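Local coordinates for protein glycoside Hydrolase Family 43_12 (Metagenome, PDB 7JVH) that is a family 43 glycoside hydrolase that probably cleaves glycosidic bonds in plant polysaccharides and carries a concanavalin A-like domain at its C-terminal end, at residues N77-F80 and G85-I88; T92-W97 and T336-V341. One frame throughout, in Å; residues are numbered along the deposited sequence.

Contact 1 and contact 2 lie in the β-propeller formed by the family 43 region, their centres about 18 Å apart. They follow each other along the chain: contact 1 closes within the first blade, between the loop after strand 72-76 and the start of strand 85-91. Contact 2 then runs from the turn that follows this same strand to strand 335-342 of the last blade. The first is therefore a local link inside one blade, about 6 Å from the centre of the chain, and the second a long-range one between blades, about 17 Å out. N77 ND2 meets T336 OG1 at 2.8 Å, a probable hydrogen bond that ties the two together across the closure of the ring.

Contact 1 (N77-F80 and G85-I88); sequences NSSF and GVPI
S79 OG accepts a hydrogen bond from V86 N, 2.8 Å away, with an N-H...O angle of 157°. The hydroxyl stands between its own backbone N and carbonyl carbon (chi1 50°), a setting that carries it across to the peptide joining G85 and V86. It rests close on the backbone there, since OG is 3.1 Å from G85 CA, and G85 has no side chain to stand in the way.

The second point of contact is the carbonyl of N77, whose oxygen is approached by carbon atoms of V86 and P87. V86 CA points its hydrogen at N77 O, a CA-H...O contact of 3.3 Å with 161° at the hydrogen. V86 CG1, placed anti to its backbone N, approaches N77 O to 3.6 Å, and P87 CD comes equally near that oxygen at 3.6 Å. Beside it, N77 CB and P87 CG face each other loosely at 4.2 Å. N77 N and P87 O are 3.6 Å apart, too long for a regular sheet bond, and the two segments meet here without pairing as regular strands.

V86 adopts a positive phi, and the chain turns a corner at this residue; its backbone is hydrogen-bonded to V103, as that of G85 is to L104. Its side chain touches I121 of the next blade and V76. On the far side of the 77-80 segment, S78 OG is hydrogen-bonded to D63, and the ring of F80 meets that of F556 from the C-terminal region.

The contact thus pins the buried loop leaving the second strand of the first blade against the entry of its third strand, within the first blade of a five-bladed β-propeller, the fold of family 43 glycoside hydrolases.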
ATOM      1  N   ASN A  77      -0.901   4.417   5.208  1.00 53.44           N
ATOM      2  CA  ASN A  77       0.052   3.735   4.338  1.00 45.53           C
ATOM      3  C   ASN A  77       0.327   4.525   3.038  1.00 37.32           C
ATOM      4  O   ASN A  77      -0.492   5.346   2.600  1.00 50.11           O
ATOM      5  CB  ASN A  77      -0.503   2.358   3.971  1.00 55.39           C
ATOM      6  CG  ASN A  77      -0.816   1.505   5.190  1.00 62.36           C
ATOM      7  OD1 ASN A  77      -1.967   1.410   5.649  1.00 63.87           O
ATOM      8  ND2 ASN A  77       0.221   0.869   5.724  1.00 56.66           N
ATOM      9  N   SER A  78       1.488   4.267   2.432  1.00 38.48           N
ATOM     10  CA  SER A  78       1.825   4.770   1.115  1.00 39.02           C
ATOM     11  C   SER A  78       0.988   4.040   0.068  1.00 50.65           C
ATOM     12  O   SER A  78       0.491   2.952   0.324  1.00 47.80           O
ATOM     13  CB  SER A  78       3.320   4.597   0.827  1.00 42.91           C
ATOM     14  OG  SER A  78       3.769   3.296   1.104  1.00 39.98           O
ATOM     15  N   SER A  79       0.821   4.664  -1.108  1.00 57.83           N
ATOM     16  CA  SER A  79      -0.055   4.156  -2.155  1.00 51.10           C
ATOM     17  C   SER A  79       0.378   4.429  -3.591  1.00 53.67           C
ATOM     18  O   SER A  79      -0.240   3.922  -4.535  1.00 48.10           O
ATOM     19  CB  SER A  79      -1.480   4.678  -1.943  1.00 49.03           C
ATOM     20  OG  SER A  79      -1.509   6.077  -1.759  1.00 56.79           O
ATOM     21  N   PHE A  80       1.404   5.266  -3.772  1.00 57.71           N
ATOM     22  CA  PHE A  80       2.036   5.481  -5.074  1.00 50.19           C
ATOM     23  C   PHE A  80       1.018   6.049  -6.092  1.00 49.48           C
ATOM     24  O   PHE A  80       0.437   7.100  -5.822  1.00 53.64           O
ATOM     25  CB  PHE A  80       2.815   4.200  -5.443  1.00 51.78           C
ATOM     26  CG  PHE A  80       3.775   3.811  -4.360  1.00 65.87           C
ATOM     27  CD1 PHE A  80       5.029   4.389  -4.297  1.00 56.78           C
ATOM     28  CD2 PHE A  80       3.393   2.963  -3.343  1.00 67.90           C
ATOM     29  CE1 PHE A  80       5.904   4.088  -3.275  1.00 57.14           C
ATOM     30  CE2 PHE A  80       4.282   2.675  -2.302  1.00 68.04           C
ATOM     31  CZ  PHE A  80       5.529   3.244  -2.276  1.00 52.97           C
ATOM     32  N   GLY A  85      -5.569   7.869  -2.612  1.00 51.10           N
ATOM     33  CA  GLY A  85      -4.293   7.505  -2.020  1.00 49.57           C
ATOM     34  C   GLY A  85      -4.323   7.604  -0.513  1.00 51.24           C
ATOM     35  O   GLY A  85      -5.184   8.272   0.045  1.00 56.23           O
ATOM     36  N   VAL A  86      -3.368   6.921   0.126  1.00 53.34           N
ATOM     37  CA  VAL A  86      -3.184   6.893   1.583  1.00 52.32           C
ATOM     38  C   VAL A  86      -4.446   6.416   2.295  1.00 46.68           C
ATOM     39  O   VAL A  86      -5.229   7.227   2.792  1.00 56.67           O
ATOM     40  CB  VAL A  86      -2.719   8.268   2.132  1.00 56.10           C
ATOM     41  CG1 VAL A  86      -2.377   8.188   3.624  1.00 49.23           C
ATOM     42  CG2 VAL A  86      -1.546   8.777   1.318  1.00 53.68           C
ATOM     43  N   PRO A  87      -4.675   5.085   2.389  1.00 47.28           N
ATOM     44  CA  PRO A  87      -5.851   4.574   3.092  1.00 51.51           C
ATOM     45  C   PRO A  87      -5.646   4.810   4.576  1.00 55.25           C
ATOM     46  O   PRO A  87      -4.499   4.752   5.029  1.00 60.75           O
ATOM     47  CB  PRO A  87      -5.841   3.087   2.754  1.00 44.13           C
ATOM     48  CG  PRO A  87      -4.412   2.777   2.455  1.00 50.85           C
ATOM     49  CD  PRO A  87      -3.801   4.021   1.869  1.00 40.47           C
ATOM     50  N   ILE A  88      -6.730   5.109   5.298  1.00 50.68           N
ATOM     51  CA  ILE A  88      -6.656   5.396   6.723  1.00 50.85           C
ATOM     52  C   ILE A  88      -7.594   4.475   7.521  1.00 65.15           C
ATOM     53  O   ILE A  88      -8.798   4.381   7.236  1.00 72.39           O
ATOM     54  CB  ILE A  88      -6.892   6.896   7.006  1.00 53.23           C
ATOM     55  CG1 ILE A  88      -6.866   7.173   8.516  1.00 53.08           C
ATOM     56  CG2 ILE A  88      -8.181   7.391   6.354  1.00 54.11           C
ATOM     57  CD1 ILE A  88      -6.635   8.630   8.862  1.00 50.75           C
TER

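Contact 2 (T92-W97 and T336-V341); sequences TDLINW and TFMLPV
M338, a selenomethionine, pushes its terminal methyl onto L94, crossing that side chain at about a right angle. The closest approach is tight: M338 CE lies 3.3 Å from L94 CB. The same methyl also reaches L94 CD2 at 3.7 Å and L94 O at 3.4 Å. Rotation about CG-SE (chi3 -114°) turns CE aside at the end of an otherwise extended chain, and there it also meets the edge of the W97 indole, in the ring plane, with CZ2 3.7 Å away.

The turn that presents L94 is braced from within. D93 OD1 accepts from I95 N, forming an Asx turn, and from N96 N at 2.7 Å, an almost straight bond (176°) to its syn lone pair. D93 OD2 takes N96 ND2 at 2.8 Å from above the carboxylate plane. A weak bond of 3.1 Å from W97 NE1 to L94 O adds to this. S91 OG binds the same turn, while Y73 and Y316 pack on L94.

This is apolar packing between blades: one selenomethionine of strand 335-342 in the last blade packs against the Asx-stabilised turn between strands 85-91 and 98-102 of the first, where the β-propeller closes its ring.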
ATOM      1  N   THR A  92      -9.761   1.018  18.205  1.00 66.17           N
ATOM      2  CA  THR A  92      -9.657   1.324  19.627  1.00 58.90           C
ATOM      3  C   THR A  92      -8.806   0.315  20.394  1.00 49.41           C
ATOM      4  O   THR A  92      -8.530   0.528  21.565  1.00 56.84           O
ATOM      5  CB  THR A  92     -11.039   1.401  20.288  1.00 64.21           C
ATOM      6  OG1 THR A  92     -11.744   0.182  20.053  1.00 68.42           O
ATOM      7  CG2 THR A  92     -11.835   2.558  19.727  1.00 62.50           C
ATOM      8  N   ASP A  93      -8.380  -0.756  19.716  1.00 52.68           N
ATOM      9  CA  ASP A  93      -7.674  -1.875  20.343  1.00 47.36           C
ATOM     10  C   ASP A  93      -6.422  -2.397  19.619  1.00 57.94           C
ATOM     11  O   ASP A  93      -5.784  -3.322  20.100  1.00 67.82           O
ATOM     12  CB  ASP A  93      -8.649  -3.039  20.560  1.00 60.04           C
ATOM     13  CG  ASP A  93      -9.227  -3.590  19.254  1.00 72.74           C
ATOM     14  OD1 ASP A  93      -8.527  -3.608  18.218  1.00 67.76           O
ATOM     15  OD2 ASP A  93     -10.393  -4.026  19.270  1.00 89.79           O
ATOM     16  N   LEU A  94      -6.101  -1.811  18.456  1.00 58.01           N
ATOM     17  CA  LEU A  94      -4.931  -2.096  17.558  1.00 55.25           C
ATOM     18  C   LEU A  94      -5.010  -3.451  16.852  1.00 56.77           C
ATOM     19  O   LEU A  94      -4.031  -3.807  16.222  1.00 50.49           O
ATOM     20  CB  LEU A  94      -3.574  -1.966  18.255  1.00 59.89           C
ATOM     21  CG  LEU A  94      -3.267  -0.656  18.959  1.00 55.23           C
ATOM     22  CD1 LEU A  94      -2.020  -0.823  19.788  1.00 52.12           C
ATOM     23  CD2 LEU A  94      -3.075   0.458  17.958  1.00 54.35           C
ATOM     24  N   ILE A  95      -6.103  -4.188  16.999  1.00 57.22           N
ATOM     25  CA  ILE A  95      -6.279  -5.496  16.307  1.00 52.80           C
ATOM     26  C   ILE A  95      -7.453  -5.412  15.339  1.00 49.18           C
ATOM     27  O   ILE A  95      -7.346  -5.917  14.243  1.00 48.64           O
ATOM     28  CB  ILE A  95      -6.512  -6.616  17.329  1.00 64.75           C
ATOM     29  CG1 ILE A  95      -5.447  -6.604  18.419  1.00 69.72           C
ATOM     30  CG2 ILE A  95      -6.583  -7.958  16.635  1.00 63.54           C
ATOM     31  CD1 ILE A  95      -4.363  -7.594  18.203  1.00 70.95           C
ATOM     32  N   ASN A  96      -8.539  -4.800  15.771  1.00 50.57           N
ATOM     33  CA  ASN A  96      -9.741  -4.698  14.920  1.00 51.61           C
ATOM     34  C   ASN A  96      -9.764  -3.320  14.276  1.00 58.88           C
ATOM     35  O   ASN A  96      -9.988  -2.340  14.968  1.00 62.79           O
ATOM     36  CB  ASN A  96     -10.996  -5.053  15.708  1.00 62.03           C
ATOM     37  CG  ASN A  96     -10.827  -6.365  16.435  1.00 69.24           C
ATOM     38  OD1 ASN A  96     -10.937  -7.423  15.841  1.00 60.88           O
ATOM     39  ND2 ASN A  96     -10.512  -6.302  17.712  1.00 71.41           N
ATOM     40  N   TRP A  97      -9.559  -3.296  12.967  1.00 70.97           N
ATOM     41  CA  TRP A  97      -9.482  -2.019  12.228  1.00 60.96           C
ATOM     42  C   TRP A  97     -10.631  -1.857  11.241  1.00 61.02           C
ATOM     43  O   TRP A  97     -11.044  -2.835  10.637  1.00 56.28           O
ATOM     44  CB  TRP A  97      -8.160  -1.985  11.479  1.00 54.34           C
ATOM     45  CG  TRP A  97      -6.951  -2.030  12.349  1.00 53.82           C
ATOM     46  CD1 TRP A  97      -6.277  -3.129  12.772  1.00 53.78           C
ATOM     47  CD2 TRP A  97      -6.227  -0.901  12.843  1.00 53.09           C
ATOM     48  NE1 TRP A  97      -5.192  -2.762  13.507  1.00 56.26           N
ATOM     49  CE2 TRP A  97      -5.139  -1.401  13.572  1.00 50.81           C
ATOM     50  CE3 TRP A  97      -6.402   0.478  12.746  1.00 53.70           C
ATOM     51  CZ2 TRP A  97      -4.230  -0.568  14.204  1.00 41.67           C
ATOM     52  CZ3 TRP A  97      -5.504   1.301  13.373  1.00 53.45           C
ATOM     53  CH2 TRP A  97      -4.436   0.781  14.090  1.00 44.79           C
ATOM     54  N   THR A 336       1.696  -4.231   6.179  1.00 54.93           N
ATOM     55  CA  THR A 336       1.808  -3.614   7.516  1.00 45.82           C
ATOM     56  C   THR A 336       1.789  -4.695   8.587  1.00 55.54           C
ATOM     57  O   THR A 336       0.740  -5.254   8.826  1.00 57.20           O
ATOM     58  CB  THR A 336       0.605  -2.736   7.830  1.00 48.92           C
ATOM     59  OG1 THR A 336       0.677  -1.640   6.935  1.00 63.28           O
ATOM     60  CG2 THR A 336       0.629  -2.219   9.245  1.00 46.08           C
ATOM     61  N   PHE A 337       2.932  -4.936   9.210  1.00 57.76           N
ATOM     62  CA  PHE A 337       3.048  -5.936  10.286  1.00 51.55           C
ATOM     63  C   PHE A 337       3.003  -5.224  11.622  1.00 52.59           C
ATOM     64  O   PHE A 337       3.231  -4.039  11.680  1.00 57.32           O
ATOM     65  CB  PHE A 337       4.431  -6.567  10.265  1.00 43.93           C
ATOM     66  CG  PHE A 337       4.630  -7.542   9.144  1.00 47.85           C
ATOM     67  CD1 PHE A 337       4.642  -7.114   7.835  1.00 34.73           C
ATOM     68  CD2 PHE A 337       4.796  -8.884   9.405  1.00 35.28           C
ATOM     69  CE1 PHE A 337       4.829  -8.015   6.809  1.00 51.80           C
ATOM     70  CE2 PHE A 337       4.991  -9.780   8.377  1.00 39.54           C
ATOM     71  CZ  PHE A 337       5.004  -9.343   7.081  1.00 49.40           C
HETATM   72  N   MSE A 338       2.744  -5.954  12.701  1.00 49.47           N
HETATM   73  CA  MSE A 338       2.763  -5.322  14.038  1.00 43.04           C
HETATM   74  C   MSE A 338       3.508  -6.219  15.014  1.00 73.65           C
HETATM   75  O   MSE A 338       3.654  -7.395  14.717  1.00 73.41           O
HETATM   76  CB  MSE A 338       1.368  -4.979  14.545  1.00 48.29           C
HETATM   77  CG  MSE A 338       1.384  -3.806  15.478  1.00 62.05           C
HETATM   78 SE   MSE A 338      -0.283  -3.545  16.367  1.00 71.56          SE
HETATM   79  CE  MSE A 338      -1.236  -1.954  15.922  1.00 74.32           C
ATOM     80  N   LEU A 339       3.992  -5.636  16.108  1.00 63.87           N
ATOM     81  CA  LEU A 339       4.743  -6.345  17.169  1.00 53.75           C
ATOM     82  C   LEU A 339       4.586  -5.548  18.464  1.00 54.95           C
ATOM     83  O   LEU A 339       4.399  -4.343  18.386  1.00 59.84           O
ATOM     84  CB  LEU A 339       6.217  -6.384  16.777  1.00 50.13           C
ATOM     85  CG  LEU A 339       6.685  -7.572  15.950  1.00 51.66           C
ATOM     86  CD1 LEU A 339       8.191  -7.573  15.833  1.00 40.44           C
ATOM     87  CD2 LEU A 339       6.213  -8.869  16.557  1.00 38.66           C
ATOM     88  N   PRO A 340       4.630  -6.169  19.655  1.00 57.28           N
ATOM     89  CA  PRO A 340       4.531  -5.436  20.901  1.00 61.39           C
ATOM     90  C   PRO A 340       5.893  -4.780  21.155  1.00 55.84           C
ATOM     91  O   PRO A 340       6.875  -5.321  20.752  1.00 53.90           O
ATOM     92  CB  PRO A 340       4.266  -6.529  21.940  1.00 42.32           C
ATOM     93  CG  PRO A 340       3.955  -7.751  21.138  1.00 48.96           C
ATOM     94  CD  PRO A 340       4.757  -7.591  19.875  1.00 53.93           C
ATOM     95  N   VAL A 341       5.911  -3.633  21.823  1.00 47.08           N
ATOM     96  CA  VAL A 341       7.215  -2.960  22.067  1.00 52.32           C
ATOM     97  C   VAL A 341       7.409  -2.698  23.561  1.00 50.56           C
ATOM     98  O   VAL A 341       6.584  -2.032  24.137  1.00 64.46           O
ATOM     99  CB  VAL A 341       7.311  -1.656  21.253  1.00 54.25           C
ATOM    100  CG1 VAL A 341       8.461  -0.781  21.719  1.00 51.24           C
ATOM    101  CG2 VAL A 341       7.429  -1.934  19.770  1.00 41.44           C
TER